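Local coordinates for protein arginine kinase (Cydia pomonella granulosis virus, PDB 6VVG) that probably acts as a serine/threonine protein kinase of the granulovirus, binding ATP in the cleft where AMP is found here, at residues S32-C37 with V47-K52; I74-F79 with S87-D92; Y93-D98 with L148-K153. All blocks are in the same frame, centred on the assembly; numbering follows the deposited sequence.

Contact 1. Residues S32-C37 with V47-K52; sequences SSVYLC and VCKIVK. With AMP (adenosine monophosphate), chain C.
The antiparallel hairpin of strands 32-39 and 45-51, in the N-terminal lobe of a protein-kinase fold, meets here through Ser32-Cys37 and Val47-Lys52 and roofs the bound AMP. Two hydrogen-bonded pairs hold it: Ser33 with Ile50 (Ile50 N to Ser33 O, 2.9 Å) and Tyr35 with Cys48 (Cys48 N to Tyr35 O, 2.8 Å). On the face carrying Val34, Val47 and Lys49, Val34 CG1 presses on Val47 CG1 at 3.3 Å, tighter than usual van der Waals contact. The two valines divide the nucleotide between them, Val34 CG2 lying 3.2 Å from AMP O5' and Val47 CG2 3.6 Å from AMP C6 of the adenine. Lys49, its chain extended from CG outward, passes Ser32 CB with CE at 3.7 Å and brings NZ to the phosphate, where the bond to AMP O3P is weak at 3.5 Å. The stronger partner of this ammonium is Glu60, in the salt bridge of lysine and helix glutamate familiar from active-like kinases. On the other face, the Tyr35 ring presents its edge to Cys48 O, and its CE1 meets Ile50 CD1 at 3.7 Å. Strand 17-22 flanks the hairpin along 32-39, with Leu36 packed on Leu20, while strand 87-92 lies beside 45-51, where Val47 touches Met91; helix 59-66 supplies Glu60.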
# COMPACT_ATOMS: atom_id res chain seq x y z
N SER A 32 -17.35 7.50 4.54
CA SER A 32 -17.13 6.83 5.80
C SER A 32 -17.98 7.50 6.87
O SER A 32 -18.36 8.67 6.74
CB SER A 32 -15.64 6.87 6.20
OG SER A 32 -15.18 8.22 6.30
N SER A 33 -18.19 6.77 7.97
CA SER A 33 -18.80 7.31 9.18
C SER A 33 -18.14 6.63 10.38
O SER A 33 -17.83 5.44 10.33
CB SER A 33 -20.32 7.11 9.21
OG SER A 33 -20.95 8.01 8.31
N VAL A 34 -17.93 7.40 11.44
CA VAL A 34 -17.13 6.97 12.58
C VAL A 34 -18.02 6.96 13.81
O VAL A 34 -18.75 7.92 14.06
CB VAL A 34 -15.91 7.89 12.78
CG1 VAL A 34 -15.17 7.56 14.06
CG2 VAL A 34 -14.98 7.81 11.57
N TYR A 35 -17.93 5.88 14.59
CA TYR A 35 -18.79 5.69 15.74
C TYR A 35 -17.98 5.30 16.97
O TYR A 35 -16.93 4.65 16.86
CB TYR A 35 -19.84 4.58 15.49
CG TYR A 35 -20.68 4.80 14.26
CD1 TYR A 35 -20.23 4.41 13.01
CD2 TYR A 35 -21.94 5.39 14.35
CE1 TYR A 35 -21.00 4.61 11.88
CE2 TYR A 35 -22.71 5.59 13.23
CZ TYR A 35 -22.24 5.20 12.00
OH TYR A 35 -23.00 5.40 10.88
N LEU A 36 -18.49 5.69 18.14
CA LEU A 36 -17.96 5.21 19.41
C LEU A 36 -18.50 3.81 19.68
O LEU A 36 -19.71 3.57 19.58
CB LEU A 36 -18.34 6.17 20.54
CG LEU A 36 -17.64 5.98 21.88
CD1 LEU A 36 -16.18 6.37 21.80
CD2 LEU A 36 -18.36 6.78 22.97
N CYS A 37 -17.61 2.89 20.02
CA CYS A 37 -17.97 1.49 20.19
C CYS A 37 -17.52 1.01 21.56
O CYS A 37 -16.75 1.67 22.25
CB CYS A 37 -17.36 0.61 19.09
SG CYS A 37 -15.74 1.00 18.58
N VAL A 47 -13.10 3.03 18.60
CA VAL A 47 -13.68 3.76 17.48
C VAL A 47 -13.92 2.77 16.35
O VAL A 47 -12.97 2.12 15.88
CB VAL A 47 -12.76 4.90 17.02
CG1 VAL A 47 -13.22 5.42 15.66
CG2 VAL A 47 -12.74 6.02 18.05
N CYS A 48 -15.16 2.64 15.90
CA CYS A 48 -15.50 1.78 14.77
C CYS A 48 -15.86 2.64 13.57
O CYS A 48 -16.81 3.42 13.63
CB CYS A 48 -16.65 0.83 15.10
SG CYS A 48 -17.20 -0.12 13.65
N LYS A 49 -15.10 2.50 12.49
CA LYS A 49 -15.25 3.27 11.26
C LYS A 49 -15.85 2.36 10.20
O LYS A 49 -15.27 1.32 9.88
CB LYS A 49 -13.90 3.82 10.82
CG LYS A 49 -13.87 4.51 9.48
CD LYS A 49 -12.51 5.16 9.27
CE LYS A 49 -12.53 6.16 8.13
NZ LYS A 49 -11.16 6.67 7.81
N ILE A 50 -17.01 2.74 9.68
CA ILE A 50 -17.72 1.98 8.67
C ILE A 50 -17.52 2.67 7.33
O ILE A 50 -17.86 3.85 7.17
CB ILE A 50 -19.22 1.87 9.00
CG1 ILE A 50 -19.43 1.13 10.32
CG2 ILE A 50 -19.96 1.16 7.88
CD1 ILE A 50 -20.87 1.12 10.80
N VAL A 51 -16.98 1.95 6.35
CA VAL A 51 -16.70 2.50 5.03
C VAL A 51 -17.66 1.90 4.01
O VAL A 51 -17.96 0.70 4.05
CB VAL A 51 -15.24 2.24 4.61
CG1 VAL A 51 -15.00 2.70 3.18
CG2 VAL A 51 -14.27 2.93 5.57
N LYS A 52 -18.13 2.74 3.09
CA LYS A 52 -19.11 2.33 2.11
C LYS A 52 -18.52 1.30 1.15
O LYS A 52 -17.30 1.25 0.95
CB LYS A 52 -19.60 3.55 1.31
CG LYS A 52 -20.75 4.33 1.94
CD LYS A 52 -21.11 5.57 1.11
CE LYS A 52 -22.43 5.38 0.37
NZ LYS A 52 -22.86 6.60 -0.37
P AMP C . -11.85 10.46 10.93
O1P AMP C . -11.99 11.61 9.96
O2P AMP C . -10.69 10.76 11.85
O3P AMP C . -11.81 9.18 10.13
O5' AMP C . -13.15 10.37 11.85
C5' AMP C . -14.00 11.49 12.02
C4' AMP C . -13.82 12.14 13.37
O4' AMP C . -13.99 11.15 14.42
C3' AMP C . -12.44 12.72 13.66
O3' AMP C . -12.25 13.99 13.05
C2' AMP C . -12.43 12.76 15.18
O2' AMP C . -13.23 13.82 15.67
C1' AMP C . -13.11 11.43 15.50
N9 AMP C . -12.13 10.34 15.60
C8 AMP C . -11.65 9.67 14.55
N7 AMP C . -10.78 8.77 14.99
C5 AMP C . -10.72 8.88 16.33
C6 AMP C . -9.99 8.19 17.27
N6 AMP C . -9.03 7.11 17.16
N1 AMP C . -10.11 8.49 18.55
C2 AMP C . -10.95 9.48 18.94
N3 AMP C . -11.67 10.16 18.01
C4 AMP C . -11.55 9.85 16.71

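Contact 2. Residues I74-F79 with S87-D92; sequences IKLHNF and SLLIMD. With AMP (adenosine monophosphate), chain C.
His77 NE2 donates to Asp92 OD1 at 2.7 Å, the carboxylate oxygen lying in the plane of the imidazole ring. On the acceptor side the donor comes from above the carboxylate, whose plane is turned 65° from the ring. Lys44 forms a salt bridge with the same OD1, and Asp83 of the second subunit binds His77 ND1, so both ring nitrogens are engaged and the imidazole's rotation is fixed. Asp92 OD2 takes a water that also accepts from Lys75 N and NZ, bridging the lysine and the aspartate. In the backbone, Ile90 O receives two donors, His77 N at 2.8 Å and Asn78 N at 3.2 Å, and Ile90 N returns a bond to Asn78 O. Packing follows on the face of Leu76, Phe79 and Leu89: Leu76 CD1 rests on Leu89 CB at 3.8 Å, and Phe79, its CG anti to the backbone N (chi1 169°), lies alongside Leu89 with CD1 3.6 Å from Leu89 CD1. Toward the nucleotide, Ile74 CD1 comes to 3.3 Å from AMP N6, which donates weakly to Asp92 O at 2.6 Å. His77 and Asn78 both facing Ile90 make this a classic beta bulge, set in a kinase N-lobe hairpin whose strand 87-92 leads into the hinge; Asn78 and Phe79 pair with a strand of the second subunit, continuing the sheet across the dimer.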
# COMPACT_ATOMS: atom_id res chain seq x y z
N ILE A 74 -2.48 5.50 15.24
CA ILE A 74 -3.62 4.88 15.92
C ILE A 74 -3.61 3.39 15.62
O ILE A 74 -3.58 2.97 14.45
CB ILE A 74 -4.94 5.54 15.49
CG1 ILE A 74 -4.85 7.05 15.74
CG2 ILE A 74 -6.10 4.92 16.22
CD1 ILE A 74 -6.16 7.79 15.66
N LYS A 75 -3.65 2.58 16.68
CA LYS A 75 -3.58 1.13 16.51
C LYS A 75 -4.90 0.60 15.96
O LYS A 75 -5.99 1.00 16.39
CB LYS A 75 -3.28 0.44 17.85
CG LYS A 75 -2.38 1.20 18.81
CD LYS A 75 -0.92 1.16 18.38
CE LYS A 75 -0.07 2.06 19.26
NZ LYS A 75 -0.75 3.34 19.64
N LEU A 76 -4.80 -0.33 15.01
CA LEU A 76 -5.95 -1.00 14.43
C LEU A 76 -6.12 -2.36 15.10
O LEU A 76 -5.21 -3.20 15.04
CB LEU A 76 -5.79 -1.17 12.92
CG LEU A 76 -6.96 -1.84 12.20
CD1 LEU A 76 -8.14 -0.88 12.12
CD2 LEU A 76 -6.55 -2.31 10.81
N HIS A 77 -7.28 -2.59 15.71
CA HIS A 77 -7.51 -3.82 16.45
C HIS A 77 -8.20 -4.88 15.60
O HIS A 77 -7.80 -6.04 15.61
CB HIS A 77 -8.33 -3.51 17.70
CG HIS A 77 -7.54 -2.86 18.79
ND1 HIS A 77 -6.50 -3.49 19.43
CD2 HIS A 77 -7.61 -1.61 19.32
CE1 HIS A 77 -5.97 -2.67 20.32
NE2 HIS A 77 -6.63 -1.53 20.28
N ASN A 78 -9.23 -4.49 14.84
CA ASN A 78 -9.91 -5.40 13.94
C ASN A 78 -10.23 -4.67 12.64
O ASN A 78 -10.35 -3.45 12.62
CB ASN A 78 -11.21 -5.95 14.55
CG ASN A 78 -10.98 -6.61 15.89
OD1 ASN A 78 -10.82 -7.82 15.98
ND2 ASN A 78 -10.97 -5.81 16.95
N PHE A 79 -10.36 -5.44 11.56
CA PHE A 79 -10.66 -4.88 10.25
C PHE A 79 -11.30 -5.97 9.42
O PHE A 79 -10.74 -7.07 9.29
CB PHE A 79 -9.39 -4.33 9.59
CG PHE A 79 -9.57 -3.97 8.14
CD1 PHE A 79 -10.56 -3.08 7.74
CD2 PHE A 79 -8.73 -4.50 7.19
CE1 PHE A 79 -10.71 -2.76 6.40
CE2 PHE A 79 -8.87 -4.18 5.86
CZ PHE A 79 -9.86 -3.31 5.46
N SER A 87 -17.26 -2.22 5.09
CA SER A 87 -16.04 -2.68 5.73
C SER A 87 -15.84 -1.92 7.04
O SER A 87 -16.16 -0.73 7.14
CB SER A 87 -14.82 -2.51 4.83
OG SER A 87 -15.07 -3.05 3.54
N LEU A 88 -15.30 -2.62 8.02
CA LEU A 88 -15.18 -2.11 9.38
C LEU A 88 -13.72 -1.96 9.78
O LEU A 88 -12.91 -2.85 9.53
CB LEU A 88 -15.86 -3.05 10.37
CG LEU A 88 -17.29 -3.51 10.12
CD1 LEU A 88 -17.85 -4.18 11.39
CD2 LEU A 88 -18.15 -2.34 9.70
N LEU A 89 -13.41 -0.85 10.44
CA LEU A 89 -12.13 -0.67 11.11
C LEU A 89 -12.41 -0.36 12.57
O LEU A 89 -13.04 0.66 12.88
CB LEU A 89 -11.30 0.45 10.48
CG LEU A 89 -10.67 0.23 9.11
CD1 LEU A 89 -11.73 0.28 8.03
CD2 LEU A 89 -9.59 1.29 8.87
N ILE A 90 -11.95 -1.22 13.47
CA ILE A 90 -12.10 -1.01 14.91
C ILE A 90 -10.73 -0.61 15.46
O ILE A 90 -9.79 -1.42 15.45
CB ILE A 90 -12.65 -2.26 15.62
CG1 ILE A 90 -14.02 -2.61 15.05
CG2 ILE A 90 -12.74 -2.01 17.12
CD1 ILE A 90 -14.62 -3.88 15.62
N MET A 91 -10.64 0.62 15.95
CA MET A 91 -9.38 1.23 16.35
C MET A 91 -9.52 1.81 17.75
O MET A 91 -10.62 1.92 18.30
CB MET A 91 -8.96 2.33 15.37
CG MET A 91 -9.97 3.47 15.28
SD MET A 91 -9.53 4.72 14.05
CE MET A 91 -9.36 3.71 12.58
N ASP A 92 -8.38 2.19 18.33
CA ASP A 92 -8.39 2.82 19.64
C ASP A 92 -9.11 4.17 19.57
O ASP A 92 -9.11 4.85 18.54
CB ASP A 92 -6.96 3.05 20.14
CG ASP A 92 -6.36 1.82 20.79
OD1 ASP A 92 -7.12 0.97 21.30
OD2 ASP A 92 -5.12 1.71 20.80
P AMP C . -11.85 10.46 10.93
O1P AMP C . -11.99 11.61 9.96
O2P AMP C . -10.69 10.76 11.85
O3P AMP C . -11.81 9.18 10.13
O5' AMP C . -13.15 10.37 11.85
C5' AMP C . -14.00 11.49 12.02
C4' AMP C . -13.82 12.14 13.37
O4' AMP C . -13.99 11.15 14.42
C3' AMP C . -12.44 12.72 13.66
O3' AMP C . -12.25 13.99 13.05
C2' AMP C . -12.43 12.76 15.18
O2' AMP C . -13.23 13.82 15.67
C1' AMP C . -13.11 11.43 15.50
N9 AMP C . -12.13 10.34 15.60
C8 AMP C . -11.65 9.67 14.55
N7 AMP C . -10.78 8.77 14.99
C5 AMP C . -10.72 8.88 16.33
C6 AMP C . -9.99 8.19 17.27
N6 AMP C . -9.03 7.11 17.16
N1 AMP C . -10.11 8.49 18.55
C2 AMP C . -10.95 9.48 18.94
N3 AMP C . -11.67 10.16 18.01
C4 AMP C . -11.55 9.85 16.71
O HOH W 1 -3.81 4.01 19.21

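Contact 3. Residues Y93-D98 with L148-K153; sequences YVSDGD and LYDRKK. With AMP (adenosine monophosphate), chain C.
The two backbones form one bridge, Asp98 with Leu148, with Tyr149 N donating to Gly97 O at 2.9 Å from well above the carbonyl plane. Beside it, Ser95 OG donates to the anti lone pair of Asp150 OD2 at 2.8 Å; with OG anti to the backbone N (chi1 179°), the hydroxyl also accepts from Gly97 N to close an ST turn. Lys153 NZ meets the same OD2 in a salt bridge of 2.9 Å, arriving 54° out of the carboxylate plane. The second oxygen, OD1, accepts the backbone N of Lys152 and of Lys153, an Asx turn and an Asx motif that tie the 150-153 bend to its own aspartate. Nearer the nucleotide, Val94 and Leu148 cross at about a right angle, Val94 CG2 to Leu148 CD1 at 3.6 Å, and Leu148 CD1 approaches AMP C6 at 3.8 Å. Val94 N donates to AMP N1 at 3.2 Å, the hinge bond to adenine familiar in kinases, while AMP C2 sits over the centre of one face of the Tyr93 ring. Four donors thus grip the carboxylate of Asp150, two on each oxygen, which would be expected to stabilise its negative charge and partly offset the nearby Asp96. The result is a polar link joining the hinge to the segment after strand 147-148, next to the apolar contact that bounds the adenine.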
# COMPACT_ATOMS: atom_id res chain seq x y z
N TYR A 93 -9.74 4.54 20.69
CA TYR A 93 -10.12 5.92 20.95
C TYR A 93 -8.96 6.58 21.70
O TYR A 93 -8.61 6.13 22.79
CB TYR A 93 -11.41 5.99 21.78
CG TYR A 93 -11.93 7.39 22.01
CD1 TYR A 93 -11.27 8.27 22.86
CD2 TYR A 93 -13.08 7.84 21.38
CE1 TYR A 93 -11.74 9.56 23.07
CE2 TYR A 93 -13.56 9.12 21.58
CZ TYR A 93 -12.88 9.98 22.43
OH TYR A 93 -13.35 11.25 22.64
N VAL A 94 -8.37 7.61 21.11
CA VAL A 94 -7.17 8.22 21.68
C VAL A 94 -7.43 9.60 22.27
O VAL A 94 -6.77 9.97 23.25
CB VAL A 94 -6.03 8.29 20.64
CG1 VAL A 94 -5.60 6.88 20.22
CG2 VAL A 94 -6.47 9.11 19.43
N SER A 95 -8.36 10.37 21.72
CA SER A 95 -8.59 11.72 22.22
C SER A 95 -9.90 12.27 21.68
O SER A 95 -10.36 11.86 20.61
CB SER A 95 -7.43 12.66 21.83
OG SER A 95 -7.65 13.98 22.30
N ASP A 96 -10.47 13.20 22.43
CA ASP A 96 -11.70 13.88 22.04
C ASP A 96 -11.45 15.14 21.23
O ASP A 96 -12.39 15.66 20.61
CB ASP A 96 -12.52 14.25 23.28
CG ASP A 96 -11.82 15.26 24.17
OD1 ASP A 96 -10.67 14.98 24.58
OD2 ASP A 96 -12.40 16.33 24.46
N GLY A 97 -10.22 15.66 21.22
CA GLY A 97 -9.92 16.94 20.62
C GLY A 97 -8.98 16.83 19.42
O GLY A 97 -8.43 15.77 19.12
N ASP A 98 -8.81 17.96 18.74
CA ASP A 98 -7.88 18.06 17.62
C ASP A 98 -7.37 19.50 17.56
O ASP A 98 -7.83 20.37 18.30
CB ASP A 98 -8.54 17.64 16.31
CG ASP A 98 -9.79 18.43 15.99
OD1 ASP A 98 -9.73 19.68 15.99
OD2 ASP A 98 -10.84 17.80 15.75
N LEU A 148 -5.29 14.74 16.15
CA LEU A 148 -5.96 14.70 17.44
C LEU A 148 -5.01 15.11 18.55
O LEU A 148 -3.82 14.77 18.52
CB LEU A 148 -6.51 13.29 17.70
CG LEU A 148 -7.22 12.61 16.52
CD1 LEU A 148 -7.88 11.31 16.95
CD2 LEU A 148 -8.24 13.55 15.87
N TYR A 149 -5.53 15.86 19.52
CA TYR A 149 -4.73 16.48 20.57
C TYR A 149 -5.69 17.05 21.61
O TYR A 149 -6.71 17.63 21.26
CB TYR A 149 -3.83 17.59 19.99
CG TYR A 149 -2.93 18.30 20.98
CD1 TYR A 149 -3.41 19.33 21.77
CD2 TYR A 149 -1.60 17.94 21.12
CE1 TYR A 149 -2.60 19.99 22.67
CE2 TYR A 149 -0.77 18.59 22.02
CZ TYR A 149 -1.28 19.61 22.79
OH TYR A 149 -0.46 20.26 23.69
N ASP A 150 -5.35 16.85 22.89
CA ASP A 150 -6.10 17.44 23.99
C ASP A 150 -5.11 17.97 25.01
O ASP A 150 -3.95 17.54 25.07
CB ASP A 150 -7.05 16.42 24.64
CG ASP A 150 -6.32 15.27 25.28
OD1 ASP A 150 -5.82 15.44 26.41
OD2 ASP A 150 -6.25 14.18 24.67
N ARG A 151 -5.55 18.93 25.81
CA ARG A 151 -4.63 19.63 26.70
C ARG A 151 -4.34 18.88 27.98
O ARG A 151 -3.61 19.39 28.84
CB ARG A 151 -5.17 21.00 27.05
CG ARG A 151 -6.59 21.04 27.77
CD ARG A 151 -7.10 22.49 27.62
NE ARG A 151 -8.16 22.84 28.55
CZ ARG A 151 -8.48 24.08 28.90
NH1 ARG A 151 -7.81 25.10 28.37
NH2 ARG A 151 -9.47 24.31 29.75
N LYS A 152 -4.85 17.67 28.13
CA LYS A 152 -4.48 16.83 29.26
C LYS A 152 -3.42 15.79 28.92
O LYS A 152 -2.36 15.75 29.55
CB LYS A 152 -5.72 16.14 29.78
CG LYS A 152 -5.74 15.83 31.23
CD LYS A 152 -4.75 14.75 31.56
CE LYS A 152 -5.18 13.94 32.77
NZ LYS A 152 -4.25 12.76 32.87
N LYS A 153 -3.65 14.97 27.89
CA LYS A 153 -2.60 14.08 27.39
C LYS A 153 -1.47 14.87 26.72
O LYS A 153 -0.28 14.54 26.88
CB LYS A 153 -3.21 13.08 26.40
CG LYS A 153 -4.06 11.99 27.04
CD LYS A 153 -5.09 11.45 26.06
CE LYS A 153 -6.42 11.19 26.75
NZ LYS A 153 -7.49 12.12 26.28
P AMP C . -11.85 10.46 10.93
O1P AMP C . -11.99 11.61 9.96
O2P AMP C . -10.69 10.76 11.85
O3P AMP C . -11.81 9.18 10.13
O5' AMP C . -13.15 10.37 11.85
C5' AMP C . -14.00 11.49 12.02
C4' AMP C . -13.82 12.14 13.37
O4' AMP C . -13.99 11.15 14.42
C3' AMP C . -12.44 12.72 13.66
O3' AMP C . -12.25 13.99 13.05
C2' AMP C . -12.43 12.76 15.18
O2' AMP C . -13.23 13.82 15.67
C1' AMP C . -13.11 11.43 15.50
N9 AMP C . -12.13 10.34 15.60
C8 AMP C . -11.65 9.67 14.55
N7 AMP C . -10.78 8.77 14.99
C5 AMP C . -10.72 8.88 16.33
C6 AMP C . -9.99 8.19 17.27
N6 AMP C . -9.03 7.11 17.16
N1 AMP C . -10.11 8.49 18.55
C2 AMP C . -10.95 9.48 18.94
N3 AMP C . -11.67 10.16 18.01
C4 AMP C . -11.55 9.85 16.71

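In the fold
The three contacts follow one another along the chain, each closing before the next opens, and all touch AMP. Contacts 1 and 2, with centres about 9 Å apart, share the five-stranded antiparallel sheet: strands 45-51 and 87-92 are neighbours, joined by probable backbone hydrogen bonds from Val47 to Met91 and from Lys49 to Leu89. The centre of contact 3 lies about 18 Å from those of the other two, in loops beyond the sheet, where the hinge meets residues 148-153. Tyr93 packs on Leu36 and Val47 of contact 1, and Ile74 of contact 2 reaches Val94 and Leu148. Together they line much of the nucleotide pocket between the kinase lobes, while contact 2 also faces the second subunit.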